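Local coordinates for ripening-associated protein (Musa acuminata, PDB 4PIT), which binds mannose-containing glycans such as dimannose, as an engineered banana lectin of the jacalin-related family, at residues D41-Y46 and T50-Y55. The protein carries 1 engineered substitution. Sequence-based numbering, arbitrary orientation.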
ATOM      1  N   ASP B  41      -9.360   0.602 -18.779  1.00  9.93           N
ATOM      2  CA  ASP B  41     -10.807   0.510 -18.855  1.00  9.71           C
ATOM      3  C   ASP B  41     -11.211  -0.287 -17.639  1.00 14.69           C
ATOM      4  O   ASP B  41     -10.639  -1.358 -17.420  1.00 15.47           O
ATOM      5  CB  ASP B  41     -11.331  -0.201 -20.100  1.00 10.97           C
ATOM      6  CG  ASP B  41     -11.332   0.562 -21.386  1.00 14.20           C
ATOM      7  OD1 ASP B  41     -11.138   1.798 -21.347  1.00 13.53           O
ATOM      8  OD2 ASP B  41     -11.574  -0.059 -22.432  1.00 18.43           O
ATOM      9  N   VAL B  42     -12.163   0.187 -16.857  1.00  9.65           N
ATOM     10  CA  VAL B  42     -12.676  -0.609 -15.759  1.00  8.92           C
ATOM     11  C   VAL B  42     -14.097  -0.919 -16.102  1.00 11.37           C
ATOM     12  O   VAL B  42     -14.877   0.009 -16.385  1.00 10.93           O
ATOM     13  CB  VAL B  42     -12.571   0.067 -14.366  1.00  9.92           C
ATOM     14  CG1 VAL B  42     -13.121  -0.824 -13.254  1.00 10.18           C
ATOM     15  CG2 VAL B  42     -11.124   0.524 -14.059  1.00 10.05           C
ATOM     16  N   THR B  43     -14.444  -2.220 -16.129  1.00  9.77           N
ATOM     17  CA  THR B  43     -15.819  -2.644 -16.428  1.00 10.35           C
ATOM     18  C   THR B  43     -16.409  -3.196 -15.162  1.00 11.83           C
ATOM     19  O   THR B  43     -15.777  -4.021 -14.488  1.00 10.96           O
ATOM     20  CB  THR B  43     -15.852  -3.655 -17.598  1.00 13.87           C
ATOM     21  OG1 THR B  43     -15.277  -3.050 -18.770  1.00 11.77           O
ATOM     22  CG2 THR B  43     -17.293  -4.098 -17.956  1.00 13.27           C
ATOM     23  N   PHE B  44     -17.620  -2.739 -14.832  1.00 10.33           N
ATOM     24  CA  PHE B  44     -18.247  -3.150 -13.597  1.00 10.39           C
ATOM     25  C   PHE B  44     -19.738  -3.325 -13.778  1.00 13.34           C
ATOM     26  O   PHE B  44     -20.304  -2.857 -14.777  1.00 12.83           O
ATOM     27  CB  PHE B  44     -17.970  -2.092 -12.510  1.00 12.04           C
ATOM     28  CG  PHE B  44     -18.476  -0.708 -12.851  1.00 13.89           C
ATOM     29  CD1 PHE B  44     -19.798  -0.348 -12.587  1.00 16.21           C
ATOM     30  CD2 PHE B  44     -17.632   0.231 -13.435  1.00 16.68           C
ATOM     31  CE1 PHE B  44     -20.279   0.926 -12.933  1.00 17.88           C
ATOM     32  CE2 PHE B  44     -18.112   1.510 -13.754  1.00 20.10           C
ATOM     33  CZ  PHE B  44     -19.417   1.845 -13.479  1.00 17.39           C
ATOM     34  N   THR B  45     -20.369  -4.014 -12.829  1.00 11.99           N
ATOM     35  CA  THR B  45     -21.815  -4.173 -12.815  1.00 12.13           C
ATOM     36  C   THR B  45     -22.363  -3.514 -11.569  1.00 15.28           C
ATOM     37  O   THR B  45     -21.700  -3.428 -10.520  1.00 14.95           O
ATOM     38  CB  THR B  45     -22.242  -5.652 -12.908  1.00 17.04           C
ATOM     39  OG1 THR B  45     -21.743  -6.330 -11.762  1.00 18.79           O
ATOM     40  CG2 THR B  45     -21.756  -6.346 -14.194  1.00 20.24           C
ATOM     41  N   TYR B  46     -23.602  -3.056 -11.674  1.00 15.35           N
ATOM     42  CA  TYR B  46     -24.282  -2.385 -10.568  1.00 15.64           C
ATOM     43  C   TYR B  46     -25.742  -2.463 -10.872  1.00 17.34           C
ATOM     44  O   TYR B  46     -26.142  -2.030 -11.948  1.00 16.28           O
ATOM     45  CB  TYR B  46     -23.797  -0.927 -10.449  1.00 16.11           C
ATOM     46  CG  TYR B  46     -24.248  -0.185  -9.210  1.00 16.65           C
ATOM     47  CD1 TYR B  46     -23.988  -0.690  -7.935  1.00 17.83           C
ATOM     48  CD2 TYR B  46     -24.807   1.087  -9.305  1.00 16.92           C
ATOM     49  CE1 TYR B  46     -24.342   0.025  -6.787  1.00 18.22           C
ATOM     50  CE2 TYR B  46     -25.159   1.810  -8.165  1.00 17.91           C
ATOM     51  CZ  TYR B  46     -24.915   1.279  -6.910  1.00 21.53           C
ATOM     52  OH  TYR B  46     -25.280   2.000  -5.796  1.00 23.66           O
ATOM     53  N   THR B  50     -24.164  -3.165 -16.840  1.00 15.90           N
ATOM     54  CA  THR B  50     -22.725  -3.224 -17.084  1.00 14.62           C
ATOM     55  C   THR B  50     -22.292  -1.890 -17.682  1.00 18.43           C
ATOM     56  O   THR B  50     -22.928  -1.392 -18.617  1.00 18.50           O
ATOM     57  CB  THR B  50     -22.369  -4.404 -17.988  1.00 18.76           C
ATOM     58  OG1 THR B  50     -22.859  -5.604 -17.390  1.00 19.33           O
ATOM     59  CG2 THR B  50     -20.848  -4.567 -18.169  1.00 22.82           C
ATOM     60  N   GLU B  51     -21.202  -1.309 -17.144  1.00 13.19           N
ATOM     61  CA  GLU B  51     -20.664  -0.036 -17.623  1.00 12.52           C
ATOM     62  C   GLU B  51     -19.164  -0.153 -17.708  1.00 12.36           C
ATOM     63  O   GLU B  51     -18.562  -0.864 -16.902  1.00 11.86           O
ATOM     64  CB  GLU B  51     -21.067   1.096 -16.658  1.00 14.15           C
ATOM     65  CG  GLU B  51     -20.680   2.510 -17.091  1.00 27.32           C
ATOM     66  CD  GLU B  51     -21.071   3.623 -16.133  1.00 43.42           C
ATOM     67  OE1 GLU B  51     -22.158   3.520 -15.515  1.00 45.33           O
ATOM     68  OE2 GLU B  51     -20.322   4.624 -16.043  1.00 25.08           O
ATOM     69  N   THR B  52     -18.559   0.607 -18.601  1.00 11.02           N
ATOM     70  CA  THR B  52     -17.093   0.685 -18.720  1.00  9.00           C
ATOM     71  C   THR B  52     -16.677   2.123 -18.634  1.00 11.52           C
ATOM     72  O   THR B  52     -17.262   2.972 -19.316  1.00 12.08           O
ATOM     73  CB  THR B  52     -16.601   0.057 -20.051  1.00 12.53           C
ATOM     74  OG1 THR B  52     -16.951  -1.339 -20.079  1.00 13.09           O
ATOM     75  CG2 THR B  52     -15.078   0.211 -20.263  1.00 13.44           C
ATOM     76  N   ARG B  53     -15.686   2.416 -17.770  1.00  9.25           N
ATOM     77  CA  ARG B  53     -15.115   3.757 -17.707  1.00  8.50           C
ATOM     78  C   ARG B  53     -13.689   3.668 -18.156  1.00  9.78           C
ATOM     79  O   ARG B  53     -12.973   2.762 -17.702  1.00  9.99           O
ATOM     80  CB  ARG B  53     -15.208   4.340 -16.283  1.00 10.22           C
ATOM     81  CG  ARG B  53     -16.665   4.571 -15.894  1.00 10.71           C
ATOM     82  CD  ARG B  53     -16.830   5.179 -14.533  1.00 13.54           C
ATOM     83  NE  ARG B  53     -18.251   5.219 -14.175  1.00 17.85           N
ATOM     84  CZ  ARG B  53     -18.721   5.724 -13.042  1.00 22.45           C
ATOM     85  NH1 ARG B  53     -20.029   5.689 -12.785  1.00 18.45           N
ATOM     86  NH2 ARG B  53     -17.889   6.227 -12.136  1.00 17.47           N
ATOM     87  N   HIS B  54     -13.244   4.640 -18.981  1.00  8.19           N
ATOM     88  CA  HIS B  54     -11.878   4.726 -19.468  1.00  8.53           C
ATOM     89  C   HIS B  54     -11.155   5.865 -18.774  1.00 10.61           C
ATOM     90  O   HIS B  54     -11.675   6.986 -18.724  1.00  9.91           O
ATOM     91  CB  HIS B  54     -11.829   4.979 -21.007  1.00  9.50           C
ATOM     92  CG  HIS B  54     -10.415   5.053 -21.515  1.00 11.52           C
ATOM     93  ND1 HIS B  54      -9.678   3.896 -21.740  1.00 11.91           N
ATOM     94  CD2 HIS B  54      -9.626   6.131 -21.760  1.00 13.55           C
ATOM     95  CE1 HIS B  54      -8.468   4.305 -22.124  1.00 12.73           C
ATOM     96  NE2 HIS B  54      -8.402   5.638 -22.191  1.00 13.53           N
ATOM     97  N   TYR B  55      -9.941   5.597 -18.289  1.00  8.30           N
ATOM     98  CA  TYR B  55      -9.097   6.602 -17.653  1.00  8.51           C
ATOM     99  C   TYR B  55      -7.750   6.633 -18.333  1.00 11.54           C
ATOM    100  O   TYR B  55      -7.229   5.577 -18.692  1.00 10.59           O
ATOM    101  CB  TYR B  55      -8.919   6.307 -16.167  1.00  9.84           C
ATOM    102  CG  TYR B  55     -10.232   6.107 -15.439  1.00 10.29           C
ATOM    103  CD1 TYR B  55     -11.145   7.152 -15.299  1.00 12.42           C
ATOM    104  CD2 TYR B  55     -10.567   4.868 -14.904  1.00 12.36           C
ATOM    105  CE1 TYR B  55     -12.343   6.969 -14.590  1.00 10.51           C
ATOM    106  CE2 TYR B  55     -11.748   4.680 -14.192  1.00 13.42           C
ATOM    107  CZ  TYR B  55     -12.634   5.721 -14.051  1.00 13.91           C
ATOM    108  OH  TYR B  55     -13.776   5.477 -13.300  1.00 19.42           O
TER
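Val42 with Arg53 and Phe44 with Glu51 are the hydrogen-bonded pairs of an antiparallel hairpin whose strand axes run at 161° to each other, each pair closed by two N-H...O bonds, as in Val42 N to Arg53 O at 2.8 Å. Between them Thr43 faces Thr52 as a non-hydrogen-bonded pair, and their side-chain hydroxyls hydrogen-bond, Thr43 OG1 to Thr52 OG1 at 2.7 Å. On that same face, His54 ND1 donates to Asp41 OD1 at 2.6 Å; the oxygen lies in the imidazole plane, while the carboxylate is turned steeply against the ring. A further bond from His54 NE2 to Gly57 O fixes the rotation of the imidazole. On the other face, with CG set between the backbone N and the carbonyl carbon (chi1 59°), the Phe44 ring leans across toward Glu51 and Arg53: Phe44 CZ lies 3.6 Å from Glu51 CD, and Arg53 NE comes to the ring edge at 3.6 Å from Phe44 CZ. The guanidinium stands 83° from the ring plane, presenting its face to Phe44 CZ, and Arg53 NE forms a salt bridge with Glu51 OE2 at 2.9 Å, approaching from above the carboxylate plane. Strand 49-56 is an edge strand of its four-stranded sheet within the chain, one of three in this β-prism; strand 37-46 pairs on its other side with strand 25-33, while Tyr24 stacks on Phe44 and Met20 packs against Val42, Phe44 and Tyr55.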